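Local structure of extracellular solute-binding protein family 1 (Alicyclobacillus acidocaldarius subsp. acidocaldarius, 4OVJ) at residues D34-E37 with E38-L42; V265-Q268 with S269-R273; A385-V388 with Q389-Y393; T397-Q400 with G401-F405. The protein probably binds a solute outside the cell and delivers it to an ABC-type importer, as other family 1 extracellular solute-binding proteins do. One frame throughout, in Å; residues are numbered along the deposited sequence.

Contact 1: residues D34-E37 with E38-L42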
ATOM      1  N   ASP A  34      14.133   3.629  -9.416  1.00 14.17           N
ATOM      2  CA  ASP A  34      14.473   4.803 -10.202  1.00 16.60           C
ATOM      3  C   ASP A  34      15.730   5.470  -9.608  1.00 16.67           C
ATOM      4  O   ASP A  34      16.355   4.944  -8.689  1.00 15.62           O
ATOM      5  CB  ASP A  34      13.276   5.773 -10.284  1.00 18.59           C
ATOM      6  CG  ASP A  34      12.822   6.291  -8.924  1.00 21.23           C
ATOM      7  OD1 ASP A  34      13.551   6.153  -7.918  1.00 21.65           O
ATOM      8  OD2 ASP A  34      11.710   6.851  -8.864  1.00 26.55           O
ATOM      9  N   ALA A  35      16.105   6.626 -10.137  1.00 17.99           N
ATOM     10  CA  ALA A  35      17.327   7.274  -9.697  1.00 18.29           C
ATOM     11  C   ALA A  35      17.285   7.665  -8.207  1.00 17.39           C
ATOM     12  O   ALA A  35      18.276   7.521  -7.486  1.00 17.53           O
ATOM     13  CB  ALA A  35      17.618   8.476 -10.571  1.00 18.41           C
ATOM     14  N   LYS A  36      16.134   8.139  -7.745  1.00 17.22           N
ATOM     15  CA  LYS A  36      15.978   8.558  -6.352  1.00 18.01           C
ATOM     16  C   LYS A  36      16.099   7.355  -5.405  1.00 15.82           C
ATOM     17  O   LYS A  36      16.781   7.421  -4.382  1.00 13.41           O
ATOM     18  CB  LYS A  36      14.632   9.262  -6.173  1.00 20.73           C
ATOM     19  CG  LYS A  36      14.308   9.683  -4.751  1.00 23.82           C
ATOM     20  CD  LYS A  36      15.347  10.615  -4.156  1.00 28.60           C
ATOM     21  CE  LYS A  36      14.793  11.306  -2.915  1.00 33.74           C
ATOM     22  NZ  LYS A  36      15.839  12.066  -2.175  1.00 37.54           N
ATOM     23  N   GLU A  37      15.445   6.258  -5.771  1.00 13.98           N
ATOM     24  CA  GLU A  37      15.527   5.021  -5.008  1.00 13.60           C
ATOM     25  C   GLU A  37      16.956   4.486  -4.972  1.00 12.64           C
ATOM     26  O   GLU A  37      17.423   4.048  -3.913  1.00 13.10           O
ATOM     27  CB  GLU A  37      14.532   3.983  -5.566  1.00 15.98           C
ATOM     28  CG  GLU A  37      13.087   4.374  -5.259  1.00 18.86           C
ATOM     29  CD  GLU A  37      12.010   3.809  -6.183  1.00 25.55           C
ATOM     30  OE1 GLU A  37      12.299   3.140  -7.186  1.00 26.51           O
ATOM     31  OE2 GLU A  37      10.825   4.070  -5.897  1.00 33.29           O
ATOM     32  N   GLU A  38      17.662   4.538  -6.105  1.00 12.37           N
ATOM     33  CA  GLU A  38      19.081   4.147  -6.126  1.00 13.16           C
ATOM     34  C   GLU A  38      19.908   4.987  -5.153  1.00 12.07           C
ATOM     35  O   GLU A  38      20.676   4.450  -4.359  1.00 12.50           O
ATOM     36  CB  GLU A  38      19.685   4.250  -7.532  1.00 15.51           C
ATOM     37  CG  GLU A  38      21.118   3.742  -7.584  1.00 16.36           C
ATOM     38  CD  GLU A  38      21.840   4.059  -8.878  1.00 21.68           C
ATOM     39  OE1 GLU A  38      21.319   4.846  -9.695  1.00 26.65           O
ATOM     40  OE2 GLU A  38      22.944   3.506  -9.078  1.00 23.58           O
ATOM     41  N   ALA A  39      19.727   6.302  -5.194  1.00 12.57           N
ATOM     42  CA  ALA A  39      20.512   7.198  -4.366  1.00 12.68           C
ATOM     43  C   ALA A  39      20.311   6.917  -2.868  1.00 11.21           C
ATOM     44  O   ALA A  39      21.278   6.796  -2.131  1.00 12.70           O
ATOM     45  CB  ALA A  39      20.166   8.650  -4.695  1.00 12.66           C
ATOM     46  N   VAL A  40      19.068   6.793  -2.416  1.00 10.97           N
ATOM     47  CA  VAL A  40      18.834   6.617  -0.984  1.00 11.85           C
ATOM     48  C   VAL A  40      19.328   5.244  -0.524  1.00 10.94           C
ATOM     49  O   VAL A  40      19.785   5.086   0.607  1.00 11.73           O
ATOM     50  CB  VAL A  40      17.357   6.868  -0.564  1.00 12.43           C
ATOM     51  CG1 VAL A  40      16.934   8.282  -0.958  1.00 14.76           C
ATOM     52  CG2 VAL A  40      16.399   5.819  -1.140  1.00 11.29           C
ATOM     53  N   THR A  41      19.261   4.262  -1.415  1.00 10.27           N
ATOM     54  CA  THR A  41      19.703   2.914  -1.086  1.00  9.91           C
ATOM     55  C   THR A  41      21.222   2.892  -0.935  1.00  9.62           C
ATOM     56  O   THR A  41      21.748   2.314   0.006  1.00  9.18           O
ATOM     57  CB  THR A  41      19.252   1.890  -2.144  1.00  9.85           C
ATOM     58  OG1 THR A  41      17.832   1.990  -2.335  1.00  9.38           O
ATOM     59  CG2 THR A  41      19.617   0.498  -1.696  1.00 10.32           C
ATOM     60  N   LEU A  42      21.921   3.572  -1.832  1.00 10.59           N
ATOM     61  CA  LEU A  42      23.371   3.709  -1.700  1.00 11.36           C
ATOM     62  C   LEU A  42      23.754   4.474  -0.435  1.00 10.30           C
ATOM     63  O   LEU A  42      24.755   4.154   0.197  1.00 10.88           O
ATOM     64  CB  LEU A  42      23.989   4.353  -2.944  1.00 12.48           C
ATOM     65  CG  LEU A  42      23.836   3.530  -4.224  1.00 14.14           C
ATOM     66  CD1 LEU A  42      24.472   4.279  -5.373  1.00 15.13           C
ATOM     67  CD2 LEU A  42      24.414   2.125  -4.090  1.00 15.08           C
TER
HETATM   68  O   HOH W   1      20.744   7.720  -8.679  1.00 22.61           O

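Contact 2: residues V265-Q268 with S269-R273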
ATOM      1  N   VAL A 265       1.378  13.986   1.845  1.00 12.77           N
ATOM      2  CA  VAL A 265       2.485  14.934   1.687  1.00 13.51           C
ATOM      3  C   VAL A 265       2.267  15.779   0.435  1.00 13.12           C
ATOM      4  O   VAL A 265       2.334  17.007   0.492  1.00 14.95           O
ATOM      5  CB  VAL A 265       3.853  14.223   1.626  1.00 14.73           C
ATOM      6  CG1 VAL A 265       4.944  15.174   1.145  1.00 17.71           C
ATOM      7  CG2 VAL A 265       4.187  13.642   2.991  1.00 16.84           C
ATOM      8  N   SER A 266       1.986  15.116  -0.684  1.00 14.38           N
ATOM      9  CA  SER A 266       1.698  15.805  -1.945  1.00 15.29           C
ATOM     10  C   SER A 266       0.494  16.729  -1.834  1.00 13.14           C
ATOM     11  O   SER A 266       0.555  17.876  -2.250  1.00 15.64           O
ATOM     12  CB  SER A 266       1.443  14.806  -3.081  1.00 19.51           C
ATOM     13  OG  SER A 266       2.594  14.034  -3.327  1.00 28.07           O
ATOM     14  N   LEU A 267      -0.606  16.219  -1.291  1.00 12.26           N
ATOM     15  CA  LEU A 267      -1.816  17.024  -1.149  1.00 12.10           C
ATOM     16  C   LEU A 267      -1.564  18.238  -0.282  1.00 10.89           C
ATOM     17  O   LEU A 267      -1.953  19.346  -0.626  1.00 12.15           O
ATOM     18  CB  LEU A 267      -2.963  16.213  -0.557  1.00 12.06           C
ATOM     19  CG  LEU A 267      -3.564  15.215  -1.525  1.00 12.32           C
ATOM     20  CD1 LEU A 267      -4.417  14.228  -0.755  1.00 13.30           C
ATOM     21  CD2 LEU A 267      -4.379  15.900  -2.628  1.00 13.84           C
ATOM     22  N   GLN A 268      -0.908  18.045   0.850  1.00 10.53           N
ATOM     23  CA  GLN A 268      -0.702  19.163   1.757  1.00 11.80           C
ATOM     24  C   GLN A 268       0.180  20.246   1.139  1.00 11.80           C
ATOM     25  O   GLN A 268      -0.020  21.427   1.410  1.00 13.84           O
ATOM     26  CB  GLN A 268      -0.118  18.704   3.094  1.00 12.01           C
ATOM     27  CG  GLN A 268      -0.047  19.805   4.141  1.00 13.00           C
ATOM     28  CD  GLN A 268      -1.416  20.296   4.587  1.00 13.86           C
ATOM     29  OE1 GLN A 268      -1.993  19.761   5.533  1.00 12.70           O
ATOM     30  NE2 GLN A 268      -1.946  21.308   3.904  1.00 13.33           N
ATOM     31  N   SER A 269       1.128  19.845   0.296  1.00 12.02           N
ATOM     32  CA  SER A 269       2.012  20.792  -0.413  1.00 13.66           C
ATOM     33  C   SER A 269       1.267  21.699  -1.387  1.00 14.43           C
ATOM     34  O   SER A 269       1.799  22.733  -1.789  1.00 18.32           O
ATOM     35  CB  SER A 269       3.138  20.054  -1.168  1.00 15.39           C
ATOM     36  OG  SER A 269       2.661  19.472  -2.374  1.00 18.25           O
ATOM     37  N   GLU A 270       0.051  21.312  -1.773  1.00 15.59           N
ATOM     38  CA  GLU A 270      -0.716  22.020  -2.802  1.00 16.88           C
ATOM     39  C   GLU A 270      -1.739  22.987  -2.219  1.00 15.20           C
ATOM     40  O   GLU A 270      -2.412  23.667  -2.975  1.00 16.46           O
ATOM     41  CB  GLU A 270      -1.450  21.009  -3.698  1.00 18.87           C
ATOM     42  CG  GLU A 270      -0.527  20.126  -4.529  1.00 22.83           C
ATOM     43  CD  GLU A 270       0.157  20.862  -5.666  1.00 30.81           C
ATOM     44  OE1 GLU A 270      -0.272  21.984  -6.027  1.00 35.25           O
ATOM     45  OE2 GLU A 270       1.132  20.311  -6.217  1.00 42.98           O
HETATM   46  N   MSE A 271      -1.877  23.039  -0.897  1.00 13.62           N
HETATM   47  CA  MSE A 271      -2.920  23.860  -0.286  1.00 13.39           C
HETATM   48  C   MSE A 271      -2.566  24.277   1.101  1.00 13.21           C
HETATM   49  O   MSE A 271      -1.891  23.556   1.814  1.00 14.62           O
HETATM   50  CB  MSE A 271      -4.252  23.106  -0.275  1.00 14.68           C
HETATM   51  CG  MSE A 271      -4.230  21.831   0.584  1.00 14.42           C
HETATM   52 SE   MSE A 271      -5.691  20.590   0.115  0.70 15.11          SE
HETATM   53  CE  MSE A 271      -5.056  19.919  -1.623  1.00 15.51           C
ATOM     54  N   THR A 272      -3.030  25.455   1.510  1.00 13.14           N
ATOM     55  CA  THR A 272      -2.702  25.952   2.840  1.00 13.56           C
ATOM     56  C   THR A 272      -3.624  25.410   3.936  1.00 13.35           C
ATOM     57  O   THR A 272      -3.259  25.423   5.105  1.00 14.64           O
ATOM     58  CB  THR A 272      -2.695  27.484   2.890  1.00 16.54           C
ATOM     59  OG1 THR A 272      -3.805  27.978   2.155  1.00 18.13           O
ATOM     60  CG2 THR A 272      -1.414  28.015   2.273  1.00 22.88           C
ATOM     61  N   ARG A 273      -4.811  24.946   3.574  1.00 11.39           N
ATOM     62  CA  ARG A 273      -5.722  24.380   4.558  1.00 11.91           C
ATOM     63  C   ARG A 273      -5.136  23.119   5.155  1.00 12.10           C
ATOM     64  O   ARG A 273      -4.555  22.294   4.453  1.00 11.94           O
ATOM     65  CB  ARG A 273      -7.089  24.092   3.944  1.00 12.52           C
ATOM     66  CG  ARG A 273      -7.080  23.112   2.780  1.00 13.78           C
ATOM     67  CD  ARG A 273      -8.466  23.079   2.221  1.00 16.13           C
ATOM     68  NE  ARG A 273      -8.566  22.314   0.992  1.00 17.75           N
ATOM     69  CZ  ARG A 273      -9.664  21.686   0.586  1.00 15.42           C
ATOM     70  NH1 ARG A 273     -10.753  21.686   1.327  1.00 16.03           N
ATOM     71  NH2 ARG A 273      -9.674  21.061  -0.579  1.00 15.95           N
TER

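Contact 3: residues A385-V388 with Q389-Y393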
ATOM      1  N   ALA A 385     -13.065   0.400 -13.628  1.00 13.20           N
ATOM      2  CA  ALA A 385     -13.112   1.862 -13.707  1.00 14.17           C
ATOM      3  C   ALA A 385     -14.079   2.318 -14.810  1.00 14.72           C
ATOM      4  O   ALA A 385     -14.856   3.246 -14.625  1.00 14.81           O
ATOM      5  CB  ALA A 385     -11.722   2.413 -13.948  1.00 14.62           C
ATOM      6  N   ASN A 386     -14.060   1.634 -15.943  1.00 15.83           N
ATOM      7  CA  ASN A 386     -14.947   1.997 -17.049  1.00 16.34           C
ATOM      8  C   ASN A 386     -16.416   1.747 -16.683  1.00 15.29           C
ATOM      9  O   ASN A 386     -17.299   2.548 -17.013  1.00 15.40           O
ATOM     10  CB  ASN A 386     -14.556   1.229 -18.311  1.00 18.20           C
ATOM     11  CG  ASN A 386     -13.213   1.674 -18.879  1.00 21.23           C
ATOM     12  OD1 ASN A 386     -12.663   2.698 -18.494  1.00 26.54           O
ATOM     13  ND2 ASN A 386     -12.685   0.898 -19.806  1.00 24.08           N
HETATM   14  N   MSE A 387     -16.675   0.649 -15.971  1.00 14.83           N
HETATM   15  CA  MSE A 387     -18.034   0.351 -15.512  1.00 12.30           C
HETATM   16  C   MSE A 387     -18.473   1.380 -14.503  1.00 14.10           C
HETATM   17  O   MSE A 387     -19.608   1.859 -14.552  1.00 15.49           O
HETATM   18  CB  MSE A 387     -18.111  -1.054 -14.942  1.00 15.24           C
HETATM   19  CG  MSE A 387     -19.526  -1.404 -14.514  1.00 15.25           C
HETATM   20 SE   MSE A 387     -19.818  -0.909 -12.616  0.70 13.71          SE
HETATM   21  CE  MSE A 387     -18.650  -2.250 -11.851  1.00 14.60           C
ATOM     22  N   VAL A 388     -17.590   1.725 -13.574  1.00 13.38           N
ATOM     23  CA  VAL A 388     -17.909   2.725 -12.558  1.00 14.06           C
ATOM     24  C   VAL A 388     -18.261   4.042 -13.232  1.00 14.92           C
ATOM     25  O   VAL A 388     -19.242   4.686 -12.871  1.00 16.09           O
ATOM     26  CB  VAL A 388     -16.747   2.917 -11.561  1.00 14.72           C
ATOM     27  CG1 VAL A 388     -16.916   4.199 -10.752  1.00 17.26           C
ATOM     28  CG2 VAL A 388     -16.662   1.706 -10.648  1.00 15.47           C
ATOM     29  N   GLN A 389     -17.460   4.429 -14.220  0.50 15.37           N
ATOM     30  CA  GLN A 389     -17.710   5.652 -14.977  0.50 17.05           C
ATOM     31  C   GLN A 389     -19.080   5.612 -15.673  0.50 15.32           C
ATOM     32  O   GLN A 389     -19.814   6.597 -15.639  0.50 16.23           O
ATOM     33  CB  GLN A 389     -16.576   5.879 -15.984  0.50 20.59           C
ATOM     34  CG  GLN A 389     -16.691   7.144 -16.817  0.50 25.54           C
ATOM     35  CD  GLN A 389     -15.482   7.344 -17.714  0.50 33.84           C
ATOM     36  OE1 GLN A 389     -14.688   6.425 -17.920  0.50 41.31           O
ATOM     37  NE2 GLN A 389     -15.333   8.547 -18.247  0.50 37.41           N
ATOM     38  N   ALA A 390     -19.431   4.473 -16.277  1.00 15.17           N
ATOM     39  CA  ALA A 390     -20.756   4.298 -16.914  1.00 16.11           C
ATOM     40  C   ALA A 390     -21.909   4.434 -15.931  1.00 15.56           C
ATOM     41  O   ALA A 390     -22.930   5.039 -16.242  1.00 17.16           O
ATOM     42  CB  ALA A 390     -20.843   2.954 -17.629  1.00 17.52           C
ATOM     43  N   VAL A 391     -21.732   3.883 -14.732  1.00 15.24           N
ATOM     44  CA  VAL A 391     -22.720   4.015 -13.680  1.00 13.90           C
ATOM     45  C   VAL A 391     -22.811   5.476 -13.212  1.00 14.09           C
ATOM     46  O   VAL A 391     -23.905   5.983 -13.023  1.00 16.11           O
ATOM     47  CB  VAL A 391     -22.405   3.070 -12.500  1.00 14.24           C
ATOM     48  CG1 VAL A 391     -23.328   3.336 -11.322  1.00 15.10           C
ATOM     49  CG2 VAL A 391     -22.528   1.626 -12.960  1.00 15.24           C
ATOM     50  N   GLN A 392     -21.668   6.137 -13.042  1.00 14.67           N
ATOM     51  CA  GLN A 392     -21.625   7.544 -12.590  1.00 15.14           C
ATOM     52  C   GLN A 392     -22.271   8.472 -13.603  1.00 17.00           C
ATOM     53  O   GLN A 392     -22.884   9.475 -13.244  1.00 20.98           O
ATOM     54  CB  GLN A 392     -20.187   7.987 -12.354  1.00 16.85           C
ATOM     55  CG  GLN A 392     -19.541   7.416 -11.110  1.00 16.29           C
ATOM     56  CD  GLN A 392     -18.026   7.569 -11.073  1.00 17.53           C
ATOM     57  OE1 GLN A 392     -17.370   7.819 -12.097  1.00 19.45           O
ATOM     58  NE2 GLN A 392     -17.454   7.396  -9.889  1.00 16.94           N
ATOM     59  N   TYR A 393     -22.119   8.135 -14.877  1.00 16.76           N
ATOM     60  CA  TYR A 393     -22.724   8.901 -15.964  1.00 18.58           C
ATOM     61  C   TYR A 393     -24.219   8.623 -16.130  1.00 20.86           C
ATOM     62  O   TYR A 393     -24.904   9.349 -16.846  1.00 26.48           O
ATOM     63  CB  TYR A 393     -22.040   8.555 -17.285  1.00 18.56           C
ATOM     64  CG  TYR A 393     -20.704   9.195 -17.572  1.00 19.87           C
ATOM     65  CD1 TYR A 393     -20.253  10.325 -16.890  1.00 20.97           C
ATOM     66  CD2 TYR A 393     -19.915   8.696 -18.594  1.00 22.60           C
ATOM     67  CE1 TYR A 393     -19.041  10.915 -17.219  1.00 23.46           C
ATOM     68  CE2 TYR A 393     -18.706   9.273 -18.926  1.00 24.44           C
ATOM     69  CZ  TYR A 393     -18.275  10.385 -18.236  1.00 25.05           C
ATOM     70  OH  TYR A 393     -17.075  10.950 -18.569  1.00 27.99           O
TER

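Contact 4: residues T397-Q400 with G401-F405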
ATOM      1  N   THR A 397     -27.468   1.064 -14.854  1.00 20.98           N
ATOM      2  CA  THR A 397     -27.793   0.955 -13.438  1.00 20.84           C
ATOM      3  C   THR A 397     -26.655   0.236 -12.729  1.00 19.05           C
ATOM      4  O   THR A 397     -25.872  -0.482 -13.358  1.00 19.16           O
ATOM      5  CB  THR A 397     -29.105   0.182 -13.154  1.00 24.21           C
ATOM      6  OG1 THR A 397     -28.978  -1.191 -13.561  1.00 24.71           O
ATOM      7  CG2 THR A 397     -30.302   0.832 -13.858  1.00 24.84           C
ATOM      8  N   PRO A 398     -26.564   0.424 -11.411  1.00 16.89           N
ATOM      9  CA  PRO A 398     -25.616  -0.338 -10.611  1.00 16.49           C
ATOM     10  C   PRO A 398     -25.711  -1.834 -10.844  1.00 16.80           C
ATOM     11  O   PRO A 398     -24.677  -2.499 -11.030  1.00 16.31           O
ATOM     12  CB  PRO A 398     -26.020   0.028  -9.188  1.00 17.24           C
ATOM     13  CG  PRO A 398     -26.408   1.472  -9.329  1.00 16.54           C
ATOM     14  CD  PRO A 398     -27.196   1.492 -10.617  1.00 16.93           C
ATOM     15  N   GLN A 399     -26.928  -2.368 -10.840  1.00 16.95           N
ATOM     16  CA  GLN A 399     -27.100  -3.810 -11.017  1.00 18.17           C
ATOM     17  C   GLN A 399     -26.644  -4.231 -12.405  1.00 17.42           C
ATOM     18  O   GLN A 399     -25.983  -5.266 -12.545  1.00 17.01           O
ATOM     19  CB  GLN A 399     -28.537  -4.248 -10.752  1.00 20.09           C
ATOM     20  CG  GLN A 399     -28.721  -5.763 -10.651  1.00 24.19           C
ATOM     21  CD  GLN A 399     -28.746  -6.499 -11.984  1.00 26.55           C
ATOM     22  OE1 GLN A 399     -28.372  -7.676 -12.057  1.00 30.24           O
ATOM     23  NE2 GLN A 399     -29.195  -5.829 -13.036  1.00 24.29           N
ATOM     24  N   GLN A 400     -26.977  -3.425 -13.419  1.00 19.58           N
ATOM     25  CA  GLN A 400     -26.577  -3.716 -14.798  1.00 22.13           C
ATOM     26  C   GLN A 400     -25.061  -3.690 -14.957  1.00 20.05           C
ATOM     27  O   GLN A 400     -24.482  -4.584 -15.572  1.00 23.54           O
ATOM     28  CB  GLN A 400     -27.217  -2.720 -15.784  1.00 26.15           C
ATOM     29  CG  GLN A 400     -28.698  -2.959 -16.060  1.00 28.69           C
ATOM     30  CD  GLN A 400     -29.369  -1.793 -16.780  1.00 32.28           C
ATOM     31  OE1 GLN A 400     -28.814  -0.693 -16.897  1.00 32.64           O
ATOM     32  NE2 GLN A 400     -30.577  -2.031 -17.266  1.00 37.06           N
ATOM     33  N   GLY A 401     -24.429  -2.661 -14.400  1.00 18.36           N
ATOM     34  CA  GLY A 401     -22.981  -2.515 -14.451  1.00 18.22           C
ATOM     35  C   GLY A 401     -22.264  -3.636 -13.722  1.00 17.49           C
ATOM     36  O   GLY A 401     -21.301  -4.204 -14.248  1.00 17.79           O
ATOM     37  N   ALA A 402     -22.741  -3.962 -12.517  1.00 14.67           N
ATOM     38  CA  ALA A 402     -22.173  -5.063 -11.745  1.00 14.38           C
ATOM     39  C   ALA A 402     -22.246  -6.369 -12.538  1.00 16.96           C
ATOM     40  O   ALA A 402     -21.231  -7.047 -12.686  1.00 15.88           O
ATOM     41  CB  ALA A 402     -22.874  -5.205 -10.409  1.00 15.71           C
ATOM     42  N   GLU A 403     -23.426  -6.697 -13.070  0.50 18.51           N
ATOM     43  CA  GLU A 403     -23.598  -7.940 -13.833  0.50 21.37           C
ATOM     44  C   GLU A 403     -22.691  -8.020 -15.040  0.50 20.32           C
ATOM     45  O   GLU A 403     -22.045  -9.039 -15.277  0.50 21.93           O
ATOM     46  CB  GLU A 403     -25.047  -8.113 -14.283  0.50 26.76           C
ATOM     47  CG  GLU A 403     -25.848  -8.855 -13.247  0.50 30.44           C
ATOM     48  CD  GLU A 403     -26.969  -9.704 -13.814  0.50 34.05           C
ATOM     49  OE1 GLU A 403     -27.505  -9.357 -14.887  0.50 28.48           O
ATOM     50  OE2 GLU A 403     -27.314 -10.719 -13.162  0.50 32.33           O
ATOM     51  N   GLN A 404     -22.643  -6.928 -15.791  1.00 20.29           N
ATOM     52  CA  GLN A 404     -21.847  -6.848 -17.006  1.00 23.20           C
ATOM     53  C   GLN A 404     -20.358  -6.970 -16.696  1.00 21.70           C
ATOM     54  O   GLN A 404     -19.648  -7.769 -17.314  1.00 24.44           O
ATOM     55  CB  GLN A 404     -22.142  -5.523 -17.723  1.00 28.17           C
ATOM     56  CG  GLN A 404     -21.497  -5.380 -19.088  1.00 33.89           C
ATOM     57  CD  GLN A 404     -22.117  -4.262 -19.915  1.00 39.37           C
ATOM     58  OE1 GLN A 404     -21.717  -3.104 -19.808  1.00 45.65           O
ATOM     59  NE2 GLN A 404     -23.093  -4.606 -20.754  1.00 44.39           N
ATOM     60  N   PHE A 405     -19.895  -6.197 -15.719  1.00 19.69           N
ATOM     61  CA  PHE A 405     -18.488  -6.230 -15.332  1.00 17.64           C
ATOM     62  C   PHE A 405     -18.046  -7.618 -14.865  1.00 16.37           C
ATOM     63  O   PHE A 405     -16.968  -8.075 -15.225  1.00 18.44           O
ATOM     64  CB  PHE A 405     -18.159  -5.202 -14.238  1.00 15.79           C
ATOM     65  CG  PHE A 405     -16.843  -5.471 -13.566  1.00 15.75           C
ATOM     66  CD1 PHE A 405     -15.655  -5.128 -14.194  1.00 15.61           C
ATOM     67  CD2 PHE A 405     -16.786  -6.128 -12.343  1.00 15.50           C
ATOM     68  CE1 PHE A 405     -14.434  -5.407 -13.611  1.00 14.79           C
ATOM     69  CE2 PHE A 405     -15.565  -6.411 -11.755  1.00 14.66           C
ATOM     70  CZ  PHE A 405     -14.388  -6.048 -12.390  1.00 14.62           C
TER

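Contact 1: residues D34-E37 with E38-L42
E37 and T41 meet one turn apart at the start of helix 35-51. The hydroxyl of T41 folds back on the backbone: OG1 lies 2.6 Å from E37 O and donates to it. OG1 stands anti to its own carbonyl carbon (chi1 -54°), which sets it beside the backbone N. T41 N bonds to the same oxygen at 3.1 Å, and the two donors come from opposite faces of the carbonyl plane. E37 O is therefore gripped twice. T41 OG1 is also hydrogen-bonded to R331 NH2. With an alanine here, E37 O would probably keep only its backbone donor and R331 NH2 would lose the hydroxyl.

The side chain of E37 runs the other way, back to the helix start. D34 N donates to E37 OE1 at 2.9 Å, from above the carboxylate plane. E37 N in turn donates to D34 OD1 at 2.9 Å, nearly along the C-O axis. This reciprocal pair is a capping box with D34 as N-cap. The negative carboxylate of D34 probably also suits the positive end of the helix dipole.

E38 stretches out over the first turn. Its CB rests 3.6 Å from A35 O, and a water donates to both A35 O and E38 OE1. The backbone bond E38 N to D34 O, 2.9 Å, closes that turn. V40 CG2 packs 3.4 Å from E37 O.

The helix is the crossover of the beta-alpha-beta unit formed with parallel strands 25-31 and 55-61. T41 touches F29 and F31, E38 touches F61, and V40 leans on V330 and R331.

Contact 2: residues V265-Q268 with S269-R273
V265 and S269 are joined by the last full alpha-helical turn of helix 263-269: S269 N donates to V265 O at 3.1 Å. V265 itself faces E352 and E355 of helix 350-365.

S266 offers its carbonyl to the same serine. S269 OG lies 2.6 Å from S266 O and donates to it, with the hydroxyl held between its own backbone N and carbonyl carbon (chi1 77°). E270 CG also comes close to S266 O.

L267 O accepts from E270 N at 3.0 Å. The donor sits well above the carbonyl plane, 59° out of it, in a tighter i to i+3 turn. The methyl CE of selenomethionine M271 curls back to 3.3 Å from L267 O. Its apolar partner is L267 CD2, and the two side chains lie side by side, pointing the same way.

Q268 reaches forward past the helix end. NE2 bonds almost straight to R273 O, 2.8 Å away at 175°, with that oxygen in the amide plane. A second bond, from NE2 to M271 O, is weak. Q268 OE1 accepts from L275 N, so both ends of the amide hold the outgoing chain. R273 turns its guanidinium group elsewhere, to salt bridges with D255 and D144.

This is a helix C-terminus where i to i+4 bonding gives way to i to i+3 (E270 N to L267 O, and a weak M271 N to Q268 O), and the Q268 amide holds the chain leading into strand 275-278.

Contact 3: residues A385-V388 with Q389-Y393
The backbone of A385-Q392 is alpha helix near the end of helix 377-392, with i to i+4 bonds such as Q392 N to V388 O at 2.8 Å. The side chains meet along the same spacing.

M387, a selenomethionine, lies side by side with V391, and both point the same way. Its SE is 3.7 Å from V391 CG2. The chain first leaves anti to the backbone N (chi1 -178°), then bends at chi2 and chi3 to bring SE over the next turn. Both residues are buried. M387 packs on L214 and L218 of helix 211-226, and V391 meets R225 of that helix.

V388 and Q392 cross at a slant. V388 CG1 lies over one face of the Q392 amide, 3.4 Å from NE2 and 3.6 Å from CD. Q392 NE2 also makes weak hydrogen bonds to D181 and E183. A leucine at Q392 would probably leave D181 and E183 without this amide donor.

Q389 and Y393 form the next pair. In the given one of two Q389 conformers, NE2 donates to Y393 OH at 3.0 Å, with the hydroxyl in the amide plane. Q389 CG then lies 3.6 Å above the tyrosine ring plane, offset toward its rim.

The chemistry divides around the helix. M387 and V391 make an apolar face, with R225 at its margin, between helices 211-226 and 398-414. Q392 gives a mixed edge, apolar against V388 but polar at its amide tip, where the acidic pair is likely to favour the NH2 end.

Contact 4: residues T397-Q400 with G401-F405
Q399 leaves its backbone with CG anti to N (chi1 -169°) and bends at chi2, which carries the chain toward E403. The ends of the two side chains come close in the given one of two E403 conformers. The detail of this meeting is doubtful, since the amide of Q399 may be turned over. In the same conformer the E403 carboxylate is close to E211 of helix 211-226, a like charge. Beneath the two side chains, E403 N donates to Q399 O at 3.0 Å.

Q400 turns back instead. Its CG is anti to the carbonyl carbon (chi1 -75°) and the chain beyond is extended, so OE1 returns to the helix start. There T397 N donates to Q400 OE1 at 3.0 Å, almost straight at 177° but from above the plane of the side-chain carbonyl. Q400 N donates in return to T397 OG1 at 3.0 Å. T397 is the N-cap, and the pair makes a capping box in which a glutamine takes the second place.

The first backbone bond across the contact, G401 N to T397 O, is 2.8 Å. A402 N to P398 O is equally short, and A402 CB rests 3.3 Å from P398 O. P398 and A402 face helix 211-226, where P398 meets L218 and N219 and A402 meets L214 and V215.

Two early backbone N-H groups, those of T397 and Q400, are thus satisfied by side chains. Both side chains of this capping box, the T397 hydroxyl and the Q400 amide, are uncharged, so the cap works by hydrogen bonding and adds no charge at the helix start.

Contacts 3 and 4 lie on helices that follow each other in the chain, and their centres are 10 Å apart. They touch directly: M387 CG is 3.3 Å from G401 O, and V391 CG1 is 4.1 Å from P398 CG. Both also pack on helix 211-226. Contact 1 stands on the opposite side of the chain's centre from contact 4, with centres 44 Å apart. Contact 2 is nearer to contact 1, at 25 Å between centres, but their nearest atoms remain about 11 Å apart. Contacts 1 and 4 both start a helix with a capping box, whereas contacts 2 and 3 lie toward helix ends.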